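Local coordinates for heavy-metal chelation domain-containing protein (Pyrococcus horikoshii, PDB 3NPG) that is of unknown function but probably takes part in heavy-metal chelation, with a Rossmann-like part beside a small antiparallel sheet, at residues K13-A18 with E69-A74; L30-V35 with G233-F238; G46-L51 with L84-I89; E53-Y58 with N78-T83; A170-I175 with I193-P198. All blocks are in the same frame, centred on the assembly; numbering follows the deposited sequence.

Contact 3 (G46-L51 with L84-I89) is the most central: its centre lies about 11 to 13 Å from those of the other four, and it touches each of them. Contact 2 also touches all the others, even contact 1, although their centres are about 22 Å apart. Contacts 1, 3 and 4 build the N-terminal part, where helices pack on one another and on a three-stranded antiparallel sheet; contacts 3 and 4 share helix 79-96. Contact 5 lies in the seven-stranded mixed sheet. Along the chain, contacts 1 and 3 interleave, contact 4 nests inside contact 3, and contact 2 encloses contacts 3, 4 and 5. Contact 2 therefore ties the chain's C-terminal region back to its N-terminal sheet, uniting the two parts.

Contact 1. Residues K13-A18 with E69-A74; sequences KAMELA and EFIDKA
Ile-71 reaches out from helix 67-72 toward the end of helix 6-17 and divides its two branches among three residues there. Its CG2 methyl lies 3.5 Å from CG of Met-15, a selenomethionine, and 3.9 Å from CB of Ala-14. The longer branch goes the other way: with CG1 anti to the carbonyl carbon (chi1 -56°) and an extended chi2, CD1 arrives 3.7 Å from CB of Ala-18. The two alanines, one helical turn apart, thus both touch one isoleucine, through different branches. The chains of Met-15 and Ile-71 run past each other in opposite directions, so Met-15 continues beyond Ile-71 to the next residue. There its SE atom rests 4.1 Å from CB of Asp-72, touching the aliphatic root of that side chain. The carboxylate of Asp-72 has its own partner, since OD1 forms a salt bridge with Lys-11, one turn before Met-15 on helix 6-17. Apolar contact and charge pairing therefore join the same two helices side by side. Around them, Leu-68 of helix 67-72 also meets Met-15, while helix 79-96 adjoins the pair through Ile-89, which packs on Ile-71.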
# COMPACT_ATOMS: atom_id res chain seq x y z
N LYS A 13 30.49 -17.55 -2.11
CA LYS A 13 31.69 -17.12 -1.40
C LYS A 13 31.49 -17.21 0.11
O LYS A 13 32.41 -17.61 0.83
CB LYS A 13 32.06 -15.67 -1.79
CG LYS A 13 32.47 -15.48 -3.24
CD LYS A 13 32.76 -14.01 -3.54
CE LYS A 13 33.18 -13.77 -4.97
N ALA A 14 30.29 -16.83 0.59
CA ALA A 14 29.94 -16.83 2.02
C ALA A 14 29.86 -18.25 2.61
O ALA A 14 30.21 -18.45 3.77
CB ALA A 14 28.63 -16.09 2.25
N MSE A 15 29.39 -19.23 1.80
CA MSE A 15 29.28 -20.63 2.25
C MSE A 15 30.64 -21.27 2.48
O MSE A 15 30.76 -22.19 3.29
CB MSE A 15 28.44 -21.45 1.28
CG MSE A 15 26.96 -21.31 1.51
SE MSE A 15 25.89 -22.40 0.33
CE MSE A 15 26.30 -21.55 -1.36
N GLU A 16 31.68 -20.77 1.79
CA GLU A 16 33.05 -21.25 1.97
C GLU A 16 33.63 -20.71 3.29
O GLU A 16 34.51 -21.34 3.87
CB GLU A 16 33.93 -20.81 0.78
CG GLU A 16 35.11 -21.73 0.50
CD GLU A 16 34.82 -22.89 -0.44
OE1 GLU A 16 33.93 -22.75 -1.31
OE2 GLU A 16 35.54 -23.91 -0.36
N LEU A 17 33.11 -19.57 3.77
CA LEU A 17 33.57 -18.94 5.02
C LEU A 17 32.75 -19.40 6.24
O LEU A 17 33.21 -19.27 7.37
CB LEU A 17 33.53 -17.41 4.89
CG LEU A 17 34.81 -16.75 4.41
CD1 LEU A 17 34.96 -16.86 2.90
CD2 LEU A 17 34.85 -15.31 4.81
N ALA A 18 31.57 -19.98 6.00
CA ALA A 18 30.69 -20.44 7.07
C ALA A 18 31.06 -21.84 7.57
O ALA A 18 30.35 -22.40 8.42
CB ALA A 18 29.25 -20.41 6.60
N GLU A 69 22.33 -23.71 5.32
CA GLU A 69 20.97 -23.77 4.75
C GLU A 69 20.42 -22.36 4.53
O GLU A 69 19.84 -22.09 3.47
CB GLU A 69 20.03 -24.59 5.68
CG GLU A 69 18.61 -24.77 5.14
CD GLU A 69 18.45 -25.83 4.06
OE1 GLU A 69 19.23 -26.80 4.06
OE2 GLU A 69 17.49 -25.71 3.27
N PHE A 70 20.64 -21.45 5.51
CA PHE A 70 20.20 -20.06 5.41
C PHE A 70 20.87 -19.36 4.24
O PHE A 70 20.18 -18.77 3.41
CB PHE A 70 20.48 -19.30 6.72
CG PHE A 70 19.48 -19.53 7.84
CD1 PHE A 70 18.35 -20.31 7.64
CD2 PHE A 70 19.65 -18.93 9.09
CE1 PHE A 70 17.43 -20.52 8.67
CE2 PHE A 70 18.73 -19.14 10.11
CZ PHE A 70 17.62 -19.93 9.90
N ILE A 71 22.22 -19.46 4.14
CA ILE A 71 23.01 -18.82 3.07
C ILE A 71 22.63 -19.34 1.68
O ILE A 71 22.57 -18.56 0.73
CB ILE A 71 24.55 -18.92 3.35
CG1 ILE A 71 24.91 -18.33 4.73
CG2 ILE A 71 25.36 -18.24 2.23
CD1 ILE A 71 26.30 -18.69 5.24
N ASP A 72 22.34 -20.65 1.56
CA ASP A 72 21.94 -21.24 0.28
C ASP A 72 20.62 -20.64 -0.23
O ASP A 72 20.42 -20.53 -1.44
CB ASP A 72 21.84 -22.77 0.39
CG ASP A 72 21.52 -23.46 -0.92
OD1 ASP A 72 22.22 -23.17 -1.92
OD2 ASP A 72 20.59 -24.29 -0.95
N LYS A 73 19.74 -20.21 0.70
CA LYS A 73 18.43 -19.65 0.36
C LYS A 73 18.47 -18.12 0.17
O LYS A 73 17.42 -17.48 0.17
CB LYS A 73 17.39 -20.04 1.43
CG LYS A 73 17.17 -21.55 1.58
CD LYS A 73 16.32 -22.12 0.46
CE LYS A 73 16.17 -23.61 0.56
NZ LYS A 73 15.42 -24.00 1.78
N ALA A 74 19.67 -17.53 -0.02
CA ALA A 74 19.81 -16.09 -0.23
C ALA A 74 19.29 -15.66 -1.60
O ALA A 74 18.79 -14.55 -1.73
CB ALA A 74 21.26 -15.68 -0.07

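Contact 2. Residues L30-V35 with G233-F238; sequences LPYTWV and GSFKGF. With ACT (acetate ion), chain E.
Tyr-32, Phe-235 and Pro-31 bury nearly equal areas here, and the two aromatic rings meet rim to rim. CE1 of Tyr-32 lies 3.4 Å from CD1 of Phe-235; the planes differ by 24° and the centroids stand 5.6 Å apart, so neither ring covers the other and the pair is not a stack. Phe-235 reaches the tyrosine because its CG is anti to the backbone N (chi1 175°), which carries the ring out from the first turn of its helix. Pro-31, preceded by a cis peptide bond, lies nearer the backbone: its CG is 4.2 Å from CB of Phe-235, and its CD is 3.7 Å from CA of Gly-233. That glycine ends the preceding helix in a Schellman motif, and Ser-234 then N-caps the next one through a weak bond from Gly-237 N. At the far end of the tyrosine, Tyr-32 OH lies 2.6 Å from ACT OXT and donates a hydrogen bond to it; this acetate, probably a crystallisation component, is also bound by Thr-199 OG1. The contact thus sets the junction of helices 223-232 and 235-239 against the start of strand 32-38, the middle strand of the three-stranded sheet.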
# COMPACT_ATOMS: atom_id res chain seq x y z
N LEU A 30 10.90 -7.59 12.92
CA LEU A 30 10.90 -6.17 12.57
C LEU A 30 11.62 -5.33 13.65
O LEU A 30 11.49 -5.62 14.84
CB LEU A 30 9.45 -5.67 12.38
CG LEU A 30 8.72 -6.17 11.13
CD1 LEU A 30 7.24 -5.88 11.24
CD2 LEU A 30 9.28 -5.54 9.87
N PRO A 31 12.37 -4.27 13.25
CA PRO A 31 12.59 -3.79 11.87
C PRO A 31 13.58 -4.64 11.07
O PRO A 31 13.60 -4.58 9.84
CB PRO A 31 13.11 -2.36 12.09
CG PRO A 31 13.84 -2.44 13.40
CD PRO A 31 13.06 -3.42 14.24
N TYR A 32 14.40 -5.45 11.77
CA TYR A 32 15.44 -6.23 11.13
C TYR A 32 15.35 -7.71 11.41
O TYR A 32 15.02 -8.12 12.53
CB TYR A 32 16.83 -5.71 11.54
CG TYR A 32 17.21 -4.43 10.83
CD1 TYR A 32 16.79 -3.20 11.31
CD2 TYR A 32 17.96 -4.46 9.65
CE1 TYR A 32 17.08 -2.02 10.62
CE2 TYR A 32 18.27 -3.29 8.97
CZ TYR A 32 17.83 -2.07 9.46
OH TYR A 32 18.13 -0.91 8.79
N THR A 33 15.67 -8.52 10.39
CA THR A 33 15.86 -9.96 10.52
C THR A 33 17.30 -10.15 10.95
O THR A 33 18.19 -9.46 10.44
CB THR A 33 15.58 -10.66 9.18
OG1 THR A 33 14.20 -10.50 8.85
CG2 THR A 33 15.94 -12.13 9.19
N TRP A 34 17.54 -10.99 11.95
CA TRP A 34 18.89 -11.19 12.45
C TRP A 34 19.30 -12.64 12.54
O TRP A 34 18.44 -13.52 12.69
CB TRP A 34 19.08 -10.49 13.81
CG TRP A 34 18.11 -10.91 14.86
CD1 TRP A 34 16.93 -10.31 15.18
CD2 TRP A 34 18.26 -12.01 15.76
NE1 TRP A 34 16.33 -10.97 16.22
CE2 TRP A 34 17.13 -12.01 16.61
CE3 TRP A 34 19.24 -13.01 15.94
CZ2 TRP A 34 16.94 -12.98 17.60
CZ3 TRP A 34 19.05 -13.96 16.92
CH2 TRP A 34 17.91 -13.94 17.74
N VAL A 35 20.60 -12.90 12.42
CA VAL A 35 21.17 -14.24 12.54
C VAL A 35 22.39 -14.17 13.46
O VAL A 35 23.32 -13.39 13.20
CB VAL A 35 21.54 -14.84 11.14
CG1 VAL A 35 22.45 -16.05 11.28
CG2 VAL A 35 20.28 -15.20 10.35
N GLY A 233 11.98 -4.40 18.82
CA GLY A 233 11.60 -3.64 17.63
C GLY A 233 12.08 -2.20 17.66
O GLY A 233 11.46 -1.33 17.05
N SER A 234 13.19 -1.93 18.39
CA SER A 234 13.76 -0.59 18.52
C SER A 234 15.01 -0.47 17.66
O SER A 234 16.01 -1.14 17.94
CB SER A 234 14.09 -0.29 19.98
OG SER A 234 14.62 1.01 20.15
N PHE A 235 14.96 0.36 16.60
CA PHE A 235 16.11 0.53 15.72
C PHE A 235 17.22 1.34 16.37
O PHE A 235 18.37 0.91 16.36
CB PHE A 235 15.71 1.15 14.38
CG PHE A 235 16.91 1.45 13.50
CD1 PHE A 235 17.66 0.43 12.93
CD2 PHE A 235 17.32 2.76 13.29
CE1 PHE A 235 18.78 0.71 12.16
CE2 PHE A 235 18.45 3.04 12.52
CZ PHE A 235 19.17 2.01 11.96
N LYS A 236 16.89 2.53 16.92
CA LYS A 236 17.88 3.40 17.56
C LYS A 236 18.54 2.75 18.78
O LYS A 236 19.68 3.08 19.12
CB LYS A 236 17.27 4.76 17.91
CG LYS A 236 17.45 5.79 16.81
CD LYS A 236 16.92 7.16 17.23
CE LYS A 236 17.42 8.27 16.34
NZ LYS A 236 18.87 8.53 16.54
N GLY A 237 17.84 1.81 19.41
CA GLY A 237 18.37 1.03 20.52
C GLY A 237 19.41 0.03 20.05
O GLY A 237 20.42 -0.19 20.72
N PHE A 238 19.17 -0.56 18.87
CA PHE A 238 20.10 -1.47 18.22
C PHE A 238 21.27 -0.68 17.61
O PHE A 238 22.41 -1.15 17.63
CB PHE A 238 19.37 -2.30 17.14
CG PHE A 238 20.26 -2.87 16.07
CD1 PHE A 238 21.09 -3.96 16.34
CD2 PHE A 238 20.25 -2.36 14.77
CE1 PHE A 238 21.90 -4.50 15.34
CE2 PHE A 238 21.06 -2.91 13.77
CZ PHE A 238 21.89 -3.97 14.07
C ACT E . 19.19 -1.10 5.49
O ACT E . 19.51 -1.70 4.51
OXT ACT E . 19.01 -1.72 6.48
CH3 ACT E . 19.00 0.41 5.45

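Contact 3. Residues G46-L51 with L84-I89; sequences GVAMTL and LGVAAI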
# COMPACT_ATOMS: atom_id res chain seq x y z
N GLY A 46 24.57 -10.73 12.52
CA GLY A 46 24.27 -10.20 11.20
C GLY A 46 22.81 -9.84 11.05
O GLY A 46 21.95 -10.56 11.57
N VAL A 47 22.52 -8.71 10.39
CA VAL A 47 21.14 -8.25 10.21
C VAL A 47 20.81 -7.99 8.75
O VAL A 47 21.71 -7.72 7.95
CB VAL A 47 20.78 -7.03 11.11
CG1 VAL A 47 20.81 -7.41 12.59
CG2 VAL A 47 21.70 -5.85 10.83
N ALA A 48 19.53 -8.09 8.39
CA ALA A 48 19.03 -7.77 7.05
C ALA A 48 17.64 -7.19 7.18
O ALA A 48 16.78 -7.80 7.82
CB ALA A 48 19.01 -9.02 6.19
N MSE A 49 17.43 -5.97 6.64
CA MSE A 49 16.15 -5.27 6.76
C MSE A 49 14.97 -6.10 6.25
O MSE A 49 14.99 -6.58 5.11
CB MSE A 49 16.20 -3.91 6.06
CG MSE A 49 14.94 -3.10 6.26
SE MSE A 49 14.97 -1.44 5.31
CE MSE A 49 15.58 -0.30 6.73
N THR A 50 13.94 -6.24 7.09
CA THR A 50 12.72 -6.93 6.72
C THR A 50 11.84 -5.99 5.93
O THR A 50 11.64 -4.84 6.34
CB THR A 50 12.01 -7.47 7.98
OG1 THR A 50 12.93 -8.26 8.73
CG2 THR A 50 10.79 -8.29 7.65
N LEU A 51 11.37 -6.44 4.77
CA LEU A 51 10.50 -5.64 3.91
C LEU A 51 9.11 -6.28 3.85
O LEU A 51 8.85 -7.13 2.98
CB LEU A 51 11.12 -5.51 2.49
CG LEU A 51 12.56 -4.99 2.42
CD1 LEU A 51 13.16 -5.26 1.08
CD2 LEU A 51 12.63 -3.51 2.76
N LEU A 84 16.54 -13.92 5.54
CA LEU A 84 17.26 -14.79 6.50
C LEU A 84 18.64 -15.19 5.95
O LEU A 84 19.60 -15.32 6.72
CB LEU A 84 16.42 -16.04 6.83
CG LEU A 84 15.31 -15.86 7.87
CD1 LEU A 84 14.25 -16.93 7.74
CD2 LEU A 84 15.89 -15.85 9.29
N GLY A 85 18.73 -15.36 4.62
CA GLY A 85 19.98 -15.69 3.94
C GLY A 85 20.98 -14.55 3.94
O GLY A 85 22.16 -14.76 4.23
N VAL A 86 20.51 -13.33 3.62
CA VAL A 86 21.36 -12.12 3.64
C VAL A 86 21.82 -11.81 5.08
O VAL A 86 22.99 -11.51 5.29
CB VAL A 86 20.64 -10.92 2.98
CG1 VAL A 86 21.41 -9.62 3.20
CG2 VAL A 86 20.42 -11.16 1.48
N ALA A 87 20.91 -11.96 6.08
CA ALA A 87 21.25 -11.77 7.50
C ALA A 87 22.33 -12.77 7.93
O ALA A 87 23.21 -12.42 8.71
CB ALA A 87 20.02 -11.92 8.37
N ALA A 88 22.28 -14.00 7.37
CA ALA A 88 23.27 -15.05 7.65
C ALA A 88 24.61 -14.73 6.96
O ALA A 88 25.66 -14.97 7.55
CB ALA A 88 22.76 -16.40 7.19
N ILE A 89 24.57 -14.20 5.71
CA ILE A 89 25.78 -13.78 4.99
C ILE A 89 26.47 -12.65 5.77
O ILE A 89 27.69 -12.67 5.94
CB ILE A 89 25.46 -13.36 3.52
CG1 ILE A 89 25.00 -14.56 2.68
CG2 ILE A 89 26.68 -12.66 2.86
CD1 ILE A 89 24.42 -14.20 1.34
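Val-47 and Ala-87 mark where an edge strand of the antiparallel sheet passes closest to the helix lying on it, with their CA atoms 4.4 Å apart. This is alpha/beta layer packing: strand 46-49 and helix 84-89 approach to 5.9 Å between their axes, and their directions make 145°, closer to antiparallel than to perpendicular. Such a short separation is consistent with the small residues at the interface. Gly-46, without a side chain, lets its backbone come against the helix, where CA makes a CA-H...O contact with Ala-87 O. Ala-48, two residues along and on the same side of the strand, sends its methyl toward the helix. Val-47 between them faces the other way, and its CG2 packs on Pro-198. The Ala-48 methyl settles between two helix residues, 3.8 Å from CB of Ala-87 and 3.9 Å from CG1 of Val-86. Val-86 presents CG1 because that branch is anti to its backbone N (chi1 171°). Val-176 of helix 174-177 touches both Ala-48 and Val-86, so the Rossmann-like part closes over this corner. The methyl also lies against the helix backbone, CB of Ala-48 being 3.5 Å from Ala-87 N.

Contact 4. Residues E53-Y58 with N78-T83; sequences EEVQRY and NIIERT
Ile-79, in the first turn of helix 79-96, divides at CB to serve two residues of the loop E53-Y58. The CG2 branch, lodged between the backbone N and the carbonyl carbon, meets main chain first: it is 3.7 Å from Glu-54 O and 3.8 Å from CA of Val-55. It also lies 3.9 Å from CG2 of Val-55, whose side chain crosses it at about a right angle. The other branch leaves anti to the backbone N (chi1 -178°), placing CG1 4.1 Å from CB of Glu-54; chi2 (68°) then turns the CD1 tip aside from the loop. Ile-80 adds its own tip, CD1 lying 3.4 Å from Arg-57 O and 4.0 Å from CD1 of the Tyr-58 ring. One face of that ring receives CG1 of Val-55, offset toward the rim. Just before the isoleucines, Asn-78, the N-cap, takes a weak bond from Ile-80 N on OD1. Chemically, the isoleucine methyls lie against loop main chain as well as side chains in a mainly apolar fit, whereas the polar ends turn elsewhere: Glu-54 is shared between Arg-143 of its own chain and Ser-154 of the third subunit, and Arg-57 bonds to Thr-152 of that subunit.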
# COMPACT_ATOMS: atom_id res chain seq x y z
N GLU A 53 6.21 -5.21 3.04
CA GLU A 53 5.45 -4.86 1.83
C GLU A 53 5.77 -5.80 0.65
O GLU A 53 4.99 -5.88 -0.29
CB GLU A 53 5.67 -3.38 1.44
CG GLU A 53 7.11 -3.04 1.04
CD GLU A 53 8.05 -2.67 2.18
OE1 GLU A 53 7.62 -2.72 3.36
OE2 GLU A 53 9.22 -2.32 1.89
N GLU A 54 6.90 -6.53 0.73
CA GLU A 54 7.33 -7.48 -0.30
C GLU A 54 6.82 -8.90 -0.00
O GLU A 54 6.85 -9.76 -0.88
CB GLU A 54 8.87 -7.48 -0.42
CG GLU A 54 9.46 -6.13 -0.76
CD GLU A 54 9.21 -5.69 -2.19
OE1 GLU A 54 9.78 -6.31 -3.11
OE2 GLU A 54 8.48 -4.69 -2.38
N VAL A 55 6.38 -9.15 1.26
CA VAL A 55 5.89 -10.46 1.68
C VAL A 55 4.49 -10.72 1.12
O VAL A 55 3.55 -9.97 1.43
CB VAL A 55 5.94 -10.64 3.22
CG1 VAL A 55 5.52 -12.05 3.62
CG2 VAL A 55 7.32 -10.31 3.78
N GLN A 56 4.34 -11.76 0.30
CA GLN A 56 3.04 -12.11 -0.26
C GLN A 56 2.44 -13.29 0.50
O GLN A 56 1.22 -13.39 0.62
CB GLN A 56 3.17 -12.44 -1.76
CG GLN A 56 3.85 -11.33 -2.57
CD GLN A 56 3.39 -11.30 -4.00
OE1 GLN A 56 2.38 -11.90 -4.38
NE2 GLN A 56 4.09 -10.53 -4.82
N ARG A 57 3.31 -14.17 1.04
CA ARG A 57 2.91 -15.35 1.80
C ARG A 57 3.90 -15.57 2.95
O ARG A 57 5.10 -15.31 2.79
CB ARG A 57 2.91 -16.60 0.89
CG ARG A 57 1.89 -16.53 -0.26
CD ARG A 57 2.30 -17.42 -1.43
NE ARG A 57 3.50 -16.92 -2.11
CZ ARG A 57 3.49 -16.03 -3.10
NH1 ARG A 57 2.34 -15.51 -3.52
NH2 ARG A 57 4.63 -15.65 -3.66
N TYR A 58 3.41 -16.09 4.09
CA TYR A 58 4.28 -16.41 5.22
C TYR A 58 4.63 -17.88 5.23
O TYR A 58 4.06 -18.66 5.99
CB TYR A 58 3.68 -15.94 6.56
CG TYR A 58 3.77 -14.44 6.74
CD1 TYR A 58 4.97 -13.84 7.11
CD2 TYR A 58 2.67 -13.62 6.49
CE1 TYR A 58 5.07 -12.45 7.23
CE2 TYR A 58 2.77 -12.23 6.61
CZ TYR A 58 3.97 -11.65 6.98
OH TYR A 58 4.05 -10.29 7.10
N ASN A 78 11.51 -16.53 -2.55
CA ASN A 78 10.82 -16.21 -1.31
C ASN A 78 11.61 -15.15 -0.54
O ASN A 78 12.75 -15.40 -0.15
CB ASN A 78 10.66 -17.48 -0.45
CG ASN A 78 9.71 -17.36 0.72
OD1 ASN A 78 9.63 -16.31 1.38
ND2 ASN A 78 9.06 -18.45 1.05
N ILE A 79 11.01 -13.96 -0.35
CA ILE A 79 11.66 -12.84 0.36
C ILE A 79 12.07 -13.21 1.81
O ILE A 79 13.15 -12.80 2.27
CB ILE A 79 10.78 -11.53 0.29
CG1 ILE A 79 11.49 -10.33 0.99
CG2 ILE A 79 9.37 -11.76 0.85
CD1 ILE A 79 12.73 -9.83 0.28
N ILE A 80 11.25 -14.05 2.51
CA ILE A 80 11.56 -14.51 3.87
C ILE A 80 12.87 -15.32 3.87
O ILE A 80 13.74 -15.09 4.72
CB ILE A 80 10.38 -15.32 4.48
CG1 ILE A 80 9.06 -14.51 4.42
CG2 ILE A 80 10.70 -15.76 5.92
CD1 ILE A 80 7.83 -15.29 4.78
N GLU A 81 13.03 -16.23 2.88
CA GLU A 81 14.23 -17.04 2.74
C GLU A 81 15.45 -16.18 2.33
O GLU A 81 16.56 -16.45 2.80
CB GLU A 81 14.00 -18.17 1.73
CG GLU A 81 13.00 -19.21 2.20
CD GLU A 81 12.66 -20.28 1.18
OE1 GLU A 81 13.36 -20.37 0.14
OE2 GLU A 81 11.68 -21.03 1.41
N ARG A 82 15.24 -15.14 1.48
CA ARG A 82 16.30 -14.21 1.07
C ARG A 82 16.80 -13.39 2.25
O ARG A 82 18.02 -13.27 2.44
CB ARG A 82 15.81 -13.26 -0.03
CG ARG A 82 15.86 -13.84 -1.42
CD ARG A 82 16.05 -12.75 -2.48
NE ARG A 82 14.98 -11.73 -2.45
CZ ARG A 82 13.79 -11.88 -3.04
NH1 ARG A 82 13.49 -13.00 -3.67
NH2 ARG A 82 12.90 -10.90 -2.98
N THR A 83 15.86 -12.76 3.00
CA THR A 83 16.20 -11.90 4.14
C THR A 83 16.99 -12.68 5.21
O THR A 83 18.02 -12.20 5.68
CB THR A 83 14.94 -11.22 4.70
OG1 THR A 83 14.16 -10.72 3.61
CG2 THR A 83 15.28 -10.09 5.66

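Contact 5. Residues A170-I175 with I193-P198; sequences ASASCI and IVITGP
Ala-170 uses both its peptide groups on the neighbouring strand: its N donates to Val-194 O at 2.9 Å, and its O accepts from Thr-196 N at 3.0 Å. Ala-172 N then donates to Thr-196 O, reaching that oxygen from above the carbonyl plane, 40° out of it. This alternation is the parallel strand pattern, with Ala-170 paired to Ile-195 and Ser-171 to Thr-196. From the last pair the chain turns away in a type I turn from Ser-171 to Cys-174, where the hydroxyls of Ser-171 and Ser-173 are hydrogen-bonded to each other. Ile-195 packs against both the strand and the turn. Its CD1 is 3.9 Å from CB of Ala-170 on the same face of the sheet, and its CG2 lies 3.6 Å from CA of Ala-172. The tip of Ile-175 comes obliquely onto the same methyl, CD1 to CG2 of Ile-195 at 4.0 Å. Within this turn the Ala-172 side chain comes about 3 Å from the bound acetate, probably from the crystallisation liquor. Two adjacent parallel strands joined through helices 174-177 and 180-186 form a beta-alpha-beta crossover, the building unit of Rossmann-like folds, in which the strands' C-terminal ends commonly border the binding site.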
# COMPACT_ATOMS: atom_id res chain seq x y z
N ALA A 170 22.62 3.99 -2.44
CA ALA A 170 21.55 3.00 -2.43
C ALA A 170 21.42 2.34 -1.09
O ALA A 170 22.41 1.84 -0.55
CB ALA A 170 21.79 1.95 -3.51
N SER A 171 20.19 2.34 -0.52
CA SER A 171 19.91 1.67 0.74
C SER A 171 20.31 0.21 0.61
O SER A 171 20.00 -0.42 -0.40
CB SER A 171 18.43 1.78 1.09
OG SER A 171 18.12 1.08 2.28
N ALA A 172 21.03 -0.32 1.62
CA ALA A 172 21.51 -1.69 1.61
C ALA A 172 20.38 -2.73 1.47
O ALA A 172 20.64 -3.90 1.21
CB ALA A 172 22.33 -1.96 2.85
N SER A 173 19.11 -2.27 1.57
CA SER A 173 17.93 -3.12 1.40
C SER A 173 17.78 -3.55 -0.07
O SER A 173 16.98 -4.43 -0.37
CB SER A 173 16.68 -2.40 1.88
OG SER A 173 16.42 -1.23 1.13
N CYS A 174 18.57 -2.94 -0.99
CA CYS A 174 18.56 -3.33 -2.40
C CYS A 174 19.18 -4.73 -2.58
O CYS A 174 19.01 -5.36 -3.62
CB CYS A 174 19.28 -2.28 -3.26
SG CYS A 174 21.05 -2.10 -2.91
N ILE A 175 19.85 -5.23 -1.52
CA ILE A 175 20.43 -6.57 -1.51
C ILE A 175 19.32 -7.62 -1.25
O ILE A 175 19.28 -8.65 -1.93
CB ILE A 175 21.58 -6.65 -0.46
CG1 ILE A 175 22.73 -5.66 -0.81
CG2 ILE A 175 22.12 -8.09 -0.34
CD1 ILE A 175 23.79 -5.45 0.32
N ILE A 193 29.56 4.72 -5.90
CA ILE A 193 28.36 3.93 -5.56
C ILE A 193 28.47 3.43 -4.12
O ILE A 193 29.33 2.59 -3.82
CB ILE A 193 28.11 2.77 -6.58
CG1 ILE A 193 27.98 3.33 -8.02
CG2 ILE A 193 26.88 1.95 -6.18
CD1 ILE A 193 28.00 2.31 -9.07
N VAL A 194 27.64 3.98 -3.22
CA VAL A 194 27.67 3.64 -1.80
C VAL A 194 26.44 2.82 -1.41
O VAL A 194 25.30 3.27 -1.61
CB VAL A 194 27.80 4.91 -0.91
CG1 VAL A 194 28.02 4.54 0.55
CG2 VAL A 194 28.92 5.82 -1.41
N ILE A 195 26.65 1.62 -0.85
CA ILE A 195 25.57 0.78 -0.34
C ILE A 195 25.49 0.98 1.18
O ILE A 195 26.39 0.56 1.91
CB ILE A 195 25.78 -0.72 -0.74
CG1 ILE A 195 26.04 -0.88 -2.27
CG2 ILE A 195 24.61 -1.60 -0.27
CD1 ILE A 195 24.95 -0.26 -3.22
N THR A 196 24.50 1.77 1.64
CA THR A 196 24.41 2.19 3.04
C THR A 196 23.30 1.51 3.83
O THR A 196 22.19 1.33 3.32
CB THR A 196 24.35 3.73 3.14
OG1 THR A 196 24.44 4.11 4.51
CG2 THR A 196 23.09 4.31 2.51
N GLY A 197 23.59 1.20 5.09
CA GLY A 197 22.62 0.61 6.00
C GLY A 197 23.12 -0.65 6.69
O GLY A 197 24.06 -1.30 6.22
N PRO A 198 22.44 -1.07 7.79
CA PRO A 198 22.86 -2.30 8.50
C PRO A 198 22.85 -3.58 7.63
O PRO A 198 23.55 -4.53 7.95
CB PRO A 198 21.87 -2.41 9.67
CG PRO A 198 21.36 -1.03 9.86
CD PRO A 198 21.33 -0.40 8.50